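Local coordinates for cutm, flavoprotein of carbon monoxide dehydrogenase (Hydrogenophaga pseudoflava, PDB 1FFV), which binds FAD and, as the flavoprotein subunit of carbon monoxide dehydrogenase, probably passes on electrons from the oxidation of carbon monoxide, at residues W193-C198 against D259-A264; A182-K187 against V275-N280; F136-E139 against R144-V147. All coordinates share one frame; numbering follows the deposited sequence.

Interaction 1: W193-C198 against D259-A264; sequences WATAGC and DLRGDA. With FAD (flavin-adenine dinucleotide), chain J.
R261 reaches out of the 259-262 turn and lays its side chain along the backbone of W193 and A194. The hydrogen bonding between them is slight: NH1 of R261 offers a weak, bent bond to O of W193 at 3.4 Å (132° at the hydrogen), while the stronger partner of this nitrogen is the carboxylate of D192. A water makes the firmer link, 2.7 Å from OG1 of T195 and donating to O of R261 at 2.8 Å.

Van der Waals contact accounts for the rest. CG of R261 passes 3.5 Å from OG1 of T195, the two side chains running past each other in opposite directions, and CG2 of T195 rests against O of R261. A bend at chi3 (-74°) brings the guanidinium back to W193, where NH1 comes to the edge of the indole, near its plane. One indole face lies against the isoalloxazine, with CZ2 of W193 3.3 Å from C9A of FAD; R261 thus backs W193, the residue of this contact that lines the flavin pocket.

The turn itself is type I, from D259 to G262, and holds an Asx turn in which OD1 of D259 accepts from N of R261 at 2.8 Å. D263 then N-caps helix 264-285, whose Y266 packs on T195, while backbone bonds join T195 and A196 to L186 of strand 180-186.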
loop_
_atom_site.group_PDB
_atom_site.type_symbol
_atom_site.label_atom_id
_atom_site.label_comp_id
_atom_site.label_asym_id
_atom_site.label_seq_id
_atom_site.Cartn_x
_atom_site.Cartn_y
_atom_site.Cartn_z
ATOM N N TRP C 193 -4.280 27.664 -35.031
ATOM C CA TRP C 193 -4.763 28.007 -36.358
ATOM C C TRP C 193 -4.618 29.505 -36.560
ATOM O O TRP C 193 -4.650 30.281 -35.607
ATOM C CB TRP C 193 -6.211 27.556 -36.536
ATOM C CG TRP C 193 -6.329 26.067 -36.712
ATOM C CD1 TRP C 193 -6.373 25.382 -37.897
ATOM C CD2 TRP C 193 -6.429 25.083 -35.679
ATOM N NE1 TRP C 193 -6.499 24.035 -37.665
ATOM C CE2 TRP C 193 -6.539 23.822 -36.312
ATOM C CE3 TRP C 193 -6.435 25.141 -34.280
ATOM C CZ2 TRP C 193 -6.660 22.627 -35.589
ATOM C CZ3 TRP C 193 -6.552 23.958 -33.564
ATOM C CH2 TRP C 193 -6.665 22.713 -34.223
ATOM N N ALA C 194 -4.409 29.905 -37.801
ATOM C CA ALA C 194 -4.230 31.309 -38.117
ATOM C C ALA C 194 -5.447 32.168 -37.817
ATOM O O ALA C 194 -6.590 31.708 -37.923
ATOM C CB ALA C 194 -3.860 31.460 -39.582
ATOM N N THR C 195 -5.186 33.396 -37.375
ATOM C CA THR C 195 -6.247 34.367 -37.150
ATOM C C THR C 195 -6.528 34.880 -38.573
ATOM O O THR C 195 -7.655 35.213 -38.932
ATOM C CB THR C 195 -5.764 35.542 -36.272
ATOM O OG1 THR C 195 -5.452 35.063 -34.958
ATOM C CG2 THR C 195 -6.840 36.610 -36.172
ATOM N N ALA C 196 -5.467 34.919 -39.375
ATOM C CA ALA C 196 -5.507 35.338 -40.763
ATOM C C ALA C 196 -4.178 34.916 -41.387
ATOM O O ALA C 196 -3.149 34.908 -40.718
ATOM C CB ALA C 196 -5.688 36.840 -40.864
ATOM N N GLY C 197 -4.210 34.509 -42.647
ATOM C CA GLY C 197 -2.985 34.107 -43.312
ATOM C C GLY C 197 -3.064 34.374 -44.802
ATOM O O GLY C 197 -4.161 34.494 -45.360
ATOM N N CYS C 198 -1.907 34.502 -45.444
ATOM C CA CYS C 198 -1.863 34.746 -46.878
ATOM C C CYS C 198 -0.711 34.020 -47.544
ATOM O O CYS C 198 0.451 34.163 -47.146
ATOM C CB CYS C 198 -1.772 36.238 -47.195
ATOM S SG CYS C 198 -1.473 36.593 -48.971
ATOM N N ASP C 259 -15.064 34.971 -33.704
ATOM C CA ASP C 259 -14.817 34.018 -32.624
ATOM C C ASP C 259 -13.766 34.567 -31.658
ATOM O O ASP C 259 -13.531 35.775 -31.618
ATOM C CB ASP C 259 -14.443 32.620 -33.140
ATOM C CG ASP C 259 -13.246 32.623 -34.072
ATOM O OD1 ASP C 259 -12.294 33.407 -33.866
ATOM O OD2 ASP C 259 -13.257 31.809 -35.018
ATOM N N LEU C 260 -13.136 33.691 -30.880
ATOM C CA LEU C 260 -12.141 34.133 -29.908
ATOM C C LEU C 260 -10.833 34.650 -30.499
ATOM O O LEU C 260 -10.024 35.223 -29.780
ATOM C CB LEU C 260 -11.898 33.053 -28.848
ATOM C CG LEU C 260 -13.159 32.771 -28.016
ATOM C CD1 LEU C 260 -12.907 31.658 -27.020
ATOM C CD2 LEU C 260 -13.610 34.044 -27.295
ATOM N N ARG C 261 -10.642 34.460 -31.803
ATOM C CA ARG C 261 -9.447 34.947 -32.499
ATOM C C ARG C 261 -9.662 36.397 -32.951
ATOM O O ARG C 261 -8.728 37.068 -33.393
ATOM C CB ARG C 261 -9.111 34.056 -33.696
ATOM C CG ARG C 261 -7.911 33.157 -33.466
ATOM C CD ARG C 261 -7.785 32.062 -34.516
ATOM N NE ARG C 261 -8.793 31.031 -34.307
ATOM C CZ ARG C 261 -8.534 29.806 -33.862
ATOM N NH1 ARG C 261 -7.289 29.439 -33.588
ATOM N NH2 ARG C 261 -9.537 28.970 -33.625
ATOM N N GLY C 262 -10.900 36.870 -32.830
ATOM C CA GLY C 262 -11.216 38.238 -33.197
ATOM C C GLY C 262 -12.501 38.414 -33.982
ATOM O O GLY C 262 -13.126 37.437 -34.400
ATOM N N ASP C 263 -12.908 39.665 -34.167
ATOM C CA ASP C 263 -14.109 39.957 -34.942
ATOM C C ASP C 263 -13.769 40.113 -36.430
ATOM O O ASP C 263 -12.607 39.981 -36.825
ATOM C CB ASP C 263 -14.843 41.195 -34.400
ATOM C CG ASP C 263 -13.983 42.460 -34.386
ATOM O OD1 ASP C 263 -12.849 42.464 -34.909
ATOM O OD2 ASP C 263 -14.460 43.481 -33.848
ATOM N N ALA C 264 -14.784 40.358 -37.252
ATOM C CA ALA C 264 -14.591 40.521 -38.694
ATOM C C ALA C 264 -13.667 41.702 -38.971
ATOM O O ALA C 264 -12.842 41.668 -39.880
ATOM C CB ALA C 264 -15.940 40.730 -39.387
HETATM P PA FAD J . -7.908 13.112 -40.522
HETATM O O1A FAD J . -8.225 11.709 -40.841
HETATM O O2A FAD J . -7.916 13.519 -39.230
HETATM O O5B FAD J . -8.965 13.859 -41.266
HETATM C C5B FAD J . -9.136 13.668 -42.655
HETATM C C4B FAD J . -10.519 14.186 -43.029
HETATM O O4B FAD J . -10.493 14.180 -44.490
HETATM C C3B FAD J . -11.677 13.262 -42.761
HETATM O O3B FAD J . -12.937 13.783 -42.990
HETATM C C2B FAD J . -11.251 12.092 -43.621
HETATM O O2B FAD J . -12.290 11.184 -43.765
HETATM C C1B FAD J . -10.878 12.787 -44.893
HETATM N N9A FAD J . -9.682 12.316 -45.568
HETATM C C8A FAD J . -8.425 12.165 -45.038
HETATM N N7A FAD J . -7.542 11.716 -45.926
HETATM C C5A FAD J . -8.262 11.563 -47.083
HETATM C C6A FAD J . -7.871 11.119 -48.413
HETATM N N6A FAD J . -6.664 10.748 -48.743
HETATM N N1A FAD J . -8.889 11.103 -49.321
HETATM C C2A FAD J . -10.153 11.480 -49.023
HETATM N N3A FAD J . -10.598 11.903 -47.842
HETATM C C4A FAD J . -9.612 11.935 -46.898
HETATM N N1 FAD J . -3.790 22.172 -39.418
HETATM C C2 FAD J . -3.366 23.263 -40.040
HETATM O O2 FAD J . -3.472 23.383 -41.215
HETATM N N3 FAD J . -2.765 24.347 -39.356
HETATM C C4 FAD J . -2.589 24.326 -37.999
HETATM O O4 FAD J . -2.066 25.273 -37.448
HETATM C C4X FAD J . -3.054 23.139 -37.299
HETATM N N5 FAD J . -2.911 23.063 -35.973
HETATM C C5X FAD J . -3.359 21.934 -35.363
HETATM C C6 FAD J . -3.204 21.869 -33.977
HETATM C C7 FAD J . -3.617 20.787 -33.269
HETATM C C7M FAD J . -3.439 20.748 -31.770
HETATM C C8 FAD J . -4.225 19.670 -33.942
HETATM C C8M FAD J . -4.696 18.455 -33.178
HETATM C C9 FAD J . -4.386 19.714 -35.336
HETATM C C9A FAD J . -3.956 20.832 -36.039
HETATM N N10 FAD J . -4.092 20.945 -37.453
HETATM C C10 FAD J . -3.659 22.058 -38.077
HETATM C "C1'" FAD J . -4.689 19.802 -38.219
HETATM C "C2'" FAD J . -3.841 18.690 -38.995
HETATM O "O2'" FAD J . -3.129 19.772 -39.531
HETATM C "C3'" FAD J . -5.214 18.175 -39.383
HETATM O "O3'" FAD J . -4.364 17.182 -38.766
HETATM C "C4'" FAD J . -5.370 17.077 -40.413
HETATM O "O4'" FAD J . -6.199 18.252 -40.688
HETATM C "C5'" FAD J . -6.674 16.387 -40.831
HETATM O "O5'" FAD J . -5.444 15.611 -41.524
HETATM P P FAD J . -5.279 14.152 -41.094
HETATM O O1P FAD J . -4.147 13.624 -42.005
HETATM O O2P FAD J . -5.007 13.990 -39.746
HETATM O O3P FAD J . -6.568 13.477 -41.316
HETATM O O HOH W 1 -5.938 36.788 -32.944
#

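Interaction 2: A182-K187 against V275-N280; sequences AYEKLK and VKRALN. With FAD (flavin-adenine dinucleotide), chain J.
Although E184 and R277 are oppositely charged and their side chains touch, no direct salt bridge joins them: OE1 of E184 stays 5.0 Å from NH1 of R277, and a water fills the role of go-between. This water donates to OE1 of E184 at 2.9 Å and accepts from NH1 of R277 at 3.0 Å, lying in the guanidinium plane at its edge. The two side chains cross at about a right angle, with the carboxylate and guanidinium planes 72° apart. R277 leaves the helix in extended form, and its NE is bonded to Q273 one helical turn earlier, while NH2 makes a salt bridge to an acidic side chain of another protein chain.

The direct contacts are made by aliphatic carbons. With CG of E184 set beside its own backbone N (chi1 -66°) and the chain folding again at chi2, the methylene rests on the helix, 3.5 Å from N of A278 and 3.6 Å from CB of R277. Two residues earlier on the strand, CB of A182 meets O of A278 at 3.4 Å. The small side chains of A182 and A278 are consistent with this close approach, the axes coming to 7.4 Å at 154°, nearly antiparallel.

K185 serves the cofactor instead: its extended chain carries NZ to O4 of FAD at 2.9 Å, and D124 also pairs with this ammonium. Strand 180-186 is an outermost strand, within this chain, of its antiparallel sheet, backbone-bonded to strand 196-205; helix 264-285 covers one side, A278 also packing on C198 and V200, and helix 240-252 lies behind, against V275 and L279.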
loop_
_atom_site.group_PDB
_atom_site.type_symbol
_atom_site.label_atom_id
_atom_site.label_comp_id
_atom_site.label_asym_id
_atom_site.label_seq_id
_atom_site.Cartn_x
_atom_site.Cartn_y
_atom_site.Cartn_z
ATOM N N ALA C 182 5.779 33.086 -50.356
ATOM C CA ALA C 182 5.625 33.462 -48.961
ATOM C C ALA C 182 4.317 32.980 -48.360
ATOM O O ALA C 182 3.333 32.774 -49.067
ATOM C CB ALA C 182 5.726 34.984 -48.808
ATOM N N TYR C 183 4.348 32.738 -47.054
ATOM C CA TYR C 183 3.161 32.355 -46.300
ATOM C C TYR C 183 3.233 33.100 -44.978
ATOM O O TYR C 183 4.032 32.758 -44.106
ATOM C CB TYR C 183 3.072 30.856 -46.022
ATOM C CG TYR C 183 1.714 30.483 -45.467
ATOM C CD1 TYR C 183 0.550 30.879 -46.133
ATOM C CD2 TYR C 183 1.581 29.785 -44.262
ATOM C CE1 TYR C 183 -0.713 30.599 -45.618
ATOM C CE2 TYR C 183 0.307 29.495 -43.734
ATOM C CZ TYR C 183 -0.830 29.911 -44.426
ATOM O OH TYR C 183 -2.094 29.654 -43.948
ATOM N N GLU C 184 2.465 34.175 -44.872
ATOM C CA GLU C 184 2.435 34.968 -43.647
ATOM C C GLU C 184 1.242 34.505 -42.830
ATOM O O GLU C 184 0.101 34.612 -43.282
ATOM C CB GLU C 184 2.306 36.459 -43.968
ATOM C CG GLU C 184 3.508 37.062 -44.688
ATOM C CD GLU C 184 4.769 37.097 -43.837
ATOM O OE1 GLU C 184 4.698 37.472 -42.644
ATOM O OE2 GLU C 184 5.844 36.752 -44.373
ATOM N N LYS C 185 1.511 33.980 -41.638
ATOM C CA LYS C 185 0.452 33.490 -40.762
ATOM C C LYS C 185 0.428 34.164 -39.380
ATOM O O LYS C 185 1.371 34.038 -38.591
ATOM C CB LYS C 185 0.573 31.964 -40.625
ATOM C CG LYS C 185 -0.353 31.309 -39.614
ATOM C CD LYS C 185 -0.056 29.812 -39.544
ATOM C CE LYS C 185 -0.965 29.080 -38.561
ATOM N NZ LYS C 185 -0.723 27.614 -38.583
ATOM N N LEU C 186 -0.657 34.887 -39.108
ATOM C CA LEU C 186 -0.855 35.573 -37.833
ATOM C C LEU C 186 -1.505 34.539 -36.912
ATOM O O LEU C 186 -2.590 34.042 -37.209
ATOM C CB LEU C 186 -1.803 36.757 -38.030
ATOM C CG LEU C 186 -1.749 37.974 -37.104
ATOM C CD1 LEU C 186 -3.137 38.566 -37.051
ATOM C CD2 LEU C 186 -1.298 37.618 -35.702
ATOM N N LYS C 187 -0.876 34.253 -35.779
ATOM C CA LYS C 187 -1.390 33.237 -34.848
ATOM C C LYS C 187 -1.135 33.642 -33.386
ATOM O O LYS C 187 -0.101 34.252 -33.093
ATOM C CB LYS C 187 -0.655 31.921 -35.130
ATOM C CG LYS C 187 0.843 32.120 -34.985
ATOM C CD LYS C 187 1.701 30.974 -35.418
ATOM C CE LYS C 187 3.154 31.382 -35.203
ATOM N NZ LYS C 187 4.087 30.541 -35.982
ATOM N N VAL C 275 -1.316 40.162 -46.524
ATOM C CA VAL C 275 -1.153 40.245 -47.967
ATOM C C VAL C 275 0.038 41.152 -48.287
ATOM O O VAL C 275 0.906 40.789 -49.081
ATOM C CB VAL C 275 -2.425 40.777 -48.663
ATOM C CG1 VAL C 275 -2.140 41.072 -50.129
ATOM C CG2 VAL C 275 -3.555 39.756 -48.561
ATOM N N LYS C 276 0.090 42.315 -47.641
ATOM C CA LYS C 276 1.186 43.256 -47.838
ATOM C C LYS C 276 2.514 42.602 -47.471
ATOM O O LYS C 276 3.484 42.716 -48.218
ATOM C CB LYS C 276 0.963 44.534 -47.017
ATOM C CG LYS C 276 -0.098 45.455 -47.605
ATOM C CD LYS C 276 -0.698 46.420 -46.568
ATOM C CE LYS C 276 0.255 47.537 -46.168
ATOM N N ARG C 277 2.548 41.886 -46.347
ATOM C CA ARG C 277 3.768 41.198 -45.911
ATOM C C ARG C 277 4.154 40.037 -46.830
ATOM O O ARG C 277 5.333 39.820 -47.102
ATOM C CB ARG C 277 3.627 40.698 -44.472
ATOM C CG ARG C 277 3.553 41.814 -43.450
ATOM C CD ARG C 277 3.315 41.310 -42.040
ATOM N NE ARG C 277 3.388 42.417 -41.090
ATOM C CZ ARG C 277 3.691 42.295 -39.800
ATOM N NH1 ARG C 277 3.944 41.096 -39.276
ATOM N NH2 ARG C 277 3.791 43.385 -39.046
ATOM N N ALA C 278 3.160 39.291 -47.306
ATOM C CA ALA C 278 3.411 38.154 -48.195
ATOM C C ALA C 278 3.966 38.621 -49.539
ATOM O O ALA C 278 4.994 38.124 -50.006
ATOM C CB ALA C 278 2.134 37.335 -48.392
ATOM N N LEU C 279 3.287 39.590 -50.145
ATOM C CA LEU C 279 3.710 40.140 -51.427
ATOM C C LEU C 279 5.135 40.678 -51.333
ATOM O O LEU C 279 5.967 40.407 -52.207
ATOM C CB LEU C 279 2.756 41.249 -51.864
ATOM C CG LEU C 279 1.338 40.803 -52.226
ATOM C CD1 LEU C 279 0.444 42.011 -52.411
ATOM C CD2 LEU C 279 1.362 39.941 -53.480
ATOM N N ASN C 280 5.421 41.396 -50.248
ATOM C CA ASN C 280 6.745 41.972 -50.027
ATOM C C ASN C 280 7.825 40.917 -49.826
ATOM O O ASN C 280 8.921 41.032 -50.372
ATOM C CB ASN C 280 6.719 42.937 -48.840
ATOM C CG ASN C 280 6.274 44.332 -49.238
ATOM O OD1 ASN C 280 5.221 44.801 -48.801
ATOM N ND2 ASN C 280 7.076 45.001 -50.060
HETATM P PA FAD J . -7.908 13.112 -40.522
HETATM O O1A FAD J . -8.225 11.709 -40.841
HETATM O O2A FAD J . -7.916 13.519 -39.230
HETATM O O5B FAD J . -8.965 13.859 -41.266
HETATM C C5B FAD J . -9.136 13.668 -42.655
HETATM C C4B FAD J . -10.519 14.186 -43.029
HETATM O O4B FAD J . -10.493 14.180 -44.490
HETATM C C3B FAD J . -11.677 13.262 -42.761
HETATM O O3B FAD J . -12.937 13.783 -42.990
HETATM C C2B FAD J . -11.251 12.092 -43.621
HETATM O O2B FAD J . -12.290 11.184 -43.765
HETATM C C1B FAD J . -10.878 12.787 -44.893
HETATM N N9A FAD J . -9.682 12.316 -45.568
HETATM C C8A FAD J . -8.425 12.165 -45.038
HETATM N N7A FAD J . -7.542 11.716 -45.926
HETATM C C5A FAD J . -8.262 11.563 -47.083
HETATM C C6A FAD J . -7.871 11.119 -48.413
HETATM N N6A FAD J . -6.664 10.748 -48.743
HETATM N N1A FAD J . -8.889 11.103 -49.321
HETATM C C2A FAD J . -10.153 11.480 -49.023
HETATM N N3A FAD J . -10.598 11.903 -47.842
HETATM C C4A FAD J . -9.612 11.935 -46.898
HETATM N N1 FAD J . -3.790 22.172 -39.418
HETATM C C2 FAD J . -3.366 23.263 -40.040
HETATM O O2 FAD J . -3.472 23.383 -41.215
HETATM N N3 FAD J . -2.765 24.347 -39.356
HETATM C C4 FAD J . -2.589 24.326 -37.999
HETATM O O4 FAD J . -2.066 25.273 -37.448
HETATM C C4X FAD J . -3.054 23.139 -37.299
HETATM N N5 FAD J . -2.911 23.063 -35.973
HETATM C C5X FAD J . -3.359 21.934 -35.363
HETATM C C6 FAD J . -3.204 21.869 -33.977
HETATM C C7 FAD J . -3.617 20.787 -33.269
HETATM C C7M FAD J . -3.439 20.748 -31.770
HETATM C C8 FAD J . -4.225 19.670 -33.942
HETATM C C8M FAD J . -4.696 18.455 -33.178
HETATM C C9 FAD J . -4.386 19.714 -35.336
HETATM C C9A FAD J . -3.956 20.832 -36.039
HETATM N N10 FAD J . -4.092 20.945 -37.453
HETATM C C10 FAD J . -3.659 22.058 -38.077
HETATM C "C1'" FAD J . -4.689 19.802 -38.219
HETATM C "C2'" FAD J . -3.841 18.690 -38.995
HETATM O "O2'" FAD J . -3.129 19.772 -39.531
HETATM C "C3'" FAD J . -5.214 18.175 -39.383
HETATM O "O3'" FAD J . -4.364 17.182 -38.766
HETATM C "C4'" FAD J . -5.370 17.077 -40.413
HETATM O "O4'" FAD J . -6.199 18.252 -40.688
HETATM C "C5'" FAD J . -6.674 16.387 -40.831
HETATM O "O5'" FAD J . -5.444 15.611 -41.524
HETATM P P FAD J . -5.279 14.152 -41.094
HETATM O O1P FAD J . -4.147 13.624 -42.005
HETATM O O2P FAD J . -5.007 13.990 -39.746
HETATM O O3P FAD J . -6.568 13.477 -41.316
HETATM O O HOH W 2 3.423 38.306 -40.153
#

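Interaction 3: F136-E139 against R144-V147; sequences FVLE and RRTV
The R144 guanidinium meets the E139 carboxylate at its edge, the two planes 31° apart, while CG1 of V137 lies oblique to it. The guanidinium of R145, paired with E165, stands oblique to CD1 of L138, 3.7 Å from NH1 of R145, and the F136 ring is edge-to-face with F152. Both NE and NH2 of R144 converge side-on upon a single oxygen, OE1 of E139, at 2.9 and 3.1 Å. NE reaches it on the anti side, whereas NH2 comes nearly straight down the C-O bond. With CG of E139 anti to its N (chi1 -166°), the extended chain carries OE1 alongside R144 to NE and NH2. With an alanine here the carboxylate is gone, and the R144 guanidinium would probably lose its mate in this contact and be freer to turn.

These strands form a beta hairpin, with F136-V147 and L138-R145 as hydrogen-bonded pairs. Strand 143-148 is at the edge, within this chain, of a five-stranded antiparallel sheet, and 135-140 pairs on with 166-173, V137 bonding to V168 and E169. N of L138 donates to O of R145 at 2.8 Å, almost linearly (178°).

F136, L138, R145 and V147 share one sheet face, where the side chains of L138 and V147 cross at about a right angle, CD1 of L138 4.1 Å from CG2 of V147; V137 and T146 share the other with the ion pair, CG2 of V137 lying 3.6 Å from OG1 of T146.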
loop_
_atom_site.group_PDB
_atom_site.type_symbol
_atom_site.label_atom_id
_atom_site.label_comp_id
_atom_site.label_asym_id
_atom_site.label_seq_id
_atom_site.Cartn_x
_atom_site.Cartn_y
_atom_site.Cartn_z
ATOM N N PHE C 136 -5.627 17.829 -57.477
ATOM C CA PHE C 136 -5.807 16.635 -56.672
ATOM C C PHE C 136 -6.407 15.468 -57.450
ATOM O O PHE C 136 -7.430 15.617 -58.110
ATOM C CB PHE C 136 -6.707 16.968 -55.480
ATOM C CG PHE C 136 -6.308 18.221 -54.745
ATOM C CD1 PHE C 136 -4.976 18.463 -54.417
ATOM C CD2 PHE C 136 -7.267 19.172 -54.397
ATOM C CE1 PHE C 136 -4.604 19.634 -53.758
ATOM C CE2 PHE C 136 -6.906 20.351 -53.735
ATOM C CZ PHE C 136 -5.575 20.579 -53.418
ATOM N N VAL C 137 -5.783 14.300 -57.332
ATOM C CA VAL C 137 -6.254 13.088 -58.002
ATOM C C VAL C 137 -7.197 12.312 -57.075
ATOM O O VAL C 137 -6.805 11.923 -55.975
ATOM C CB VAL C 137 -5.073 12.193 -58.397
ATOM C CG1 VAL C 137 -5.563 10.944 -59.092
ATOM C CG2 VAL C 137 -4.127 12.961 -59.300
ATOM N N LEU C 138 -8.438 12.103 -57.522
ATOM C CA LEU C 138 -9.453 11.391 -56.736
ATOM C C LEU C 138 -9.851 10.056 -57.360
ATOM O O LEU C 138 -10.157 9.984 -58.553
ATOM C CB LEU C 138 -10.718 12.242 -56.599
ATOM C CG LEU C 138 -10.553 13.737 -56.340
ATOM C CD1 LEU C 138 -11.919 14.390 -56.144
ATOM C CD2 LEU C 138 -9.659 13.957 -55.128
ATOM N N GLU C 139 -9.874 9.001 -56.554
ATOM C CA GLU C 139 -10.265 7.702 -57.076
ATOM C C GLU C 139 -11.583 7.223 -56.501
ATOM O O GLU C 139 -11.766 7.163 -55.285
ATOM C CB GLU C 139 -9.191 6.640 -56.855
ATOM C CG GLU C 139 -9.466 5.409 -57.702
ATOM C CD GLU C 139 -8.483 4.289 -57.483
ATOM O OE1 GLU C 139 -7.266 4.495 -57.685
ATOM O OE2 GLU C 139 -8.942 3.190 -57.114
ATOM N N ARG C 144 -10.379 7.396 -61.901
ATOM C CA ARG C 144 -9.745 8.582 -61.358
ATOM C C ARG C 144 -10.160 9.851 -62.083
ATOM O O ARG C 144 -10.592 9.811 -63.235
ATOM C CB ARG C 144 -8.222 8.426 -61.378
ATOM C CG ARG C 144 -7.730 7.347 -60.435
ATOM C CD ARG C 144 -6.224 7.300 -60.355
ATOM N NE ARG C 144 -5.787 6.333 -59.351
ATOM C CZ ARG C 144 -4.536 6.200 -58.924
ATOM N NH1 ARG C 144 -3.570 6.972 -59.406
ATOM N NH2 ARG C 144 -4.250 5.295 -57.998
ATOM N N ARG C 145 -10.070 10.971 -61.374
ATOM C CA ARG C 145 -10.402 12.281 -61.913
ATOM C C ARG C 145 -9.506 13.266 -61.185
ATOM O O ARG C 145 -9.183 13.070 -60.008
ATOM C CB ARG C 145 -11.878 12.631 -61.667
ATOM C CG ARG C 145 -12.228 12.938 -60.214
ATOM C CD ARG C 145 -13.723 12.922 -59.950
ATOM N NE ARG C 145 -14.315 14.254 -59.932
ATOM C CZ ARG C 145 -15.003 14.774 -58.911
ATOM N NH1 ARG C 145 -15.196 14.089 -57.791
ATOM N NH2 ARG C 145 -15.552 15.971 -59.038
ATOM N N THR C 146 -9.046 14.285 -61.899
ATOM C CA THR C 146 -8.200 15.295 -61.295
ATOM C C THR C 146 -8.934 16.626 -61.268
ATOM O O THR C 146 -9.519 17.046 -62.269
ATOM C CB THR C 146 -6.863 15.443 -62.041
ATOM O OG1 THR C 146 -6.152 14.203 -61.983
ATOM C CG2 THR C 146 -6.010 16.525 -61.397
ATOM N N VAL C 147 -8.923 17.269 -60.104
ATOM C CA VAL C 147 -9.577 18.555 -59.924
ATOM C C VAL C 147 -8.571 19.571 -59.389
ATOM O O VAL C 147 -7.611 19.197 -58.703
ATOM C CB VAL C 147 -10.780 18.439 -58.964
ATOM C CG1 VAL C 147 -11.874 17.583 -59.603
ATOM C CG2 VAL C 147 -10.344 17.842 -57.625
#

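Overall arrangement
Interactions 1 and 2 hold the same elements: strands 180-186 and 196-205 are sheet neighbours, helix 264-285 packs on both strands, and the turn before it meets the loop leading into 196-205. They touch through backbone pairs such as T195-L186 and C198-E184, and each reaches the flavin, one by an indole face and the other by a lysine ammonium. Both are partly buried and use water to join polar groups across the contact. Interaction 3 stands apart in the FAD-binding domain, on the opposite side of the chain's centre. There regular backbone bonding between sheet strands replaces water bridging, with buried apolar residues on 136-138 and 147 and a direct ion pair toward the exposed R144.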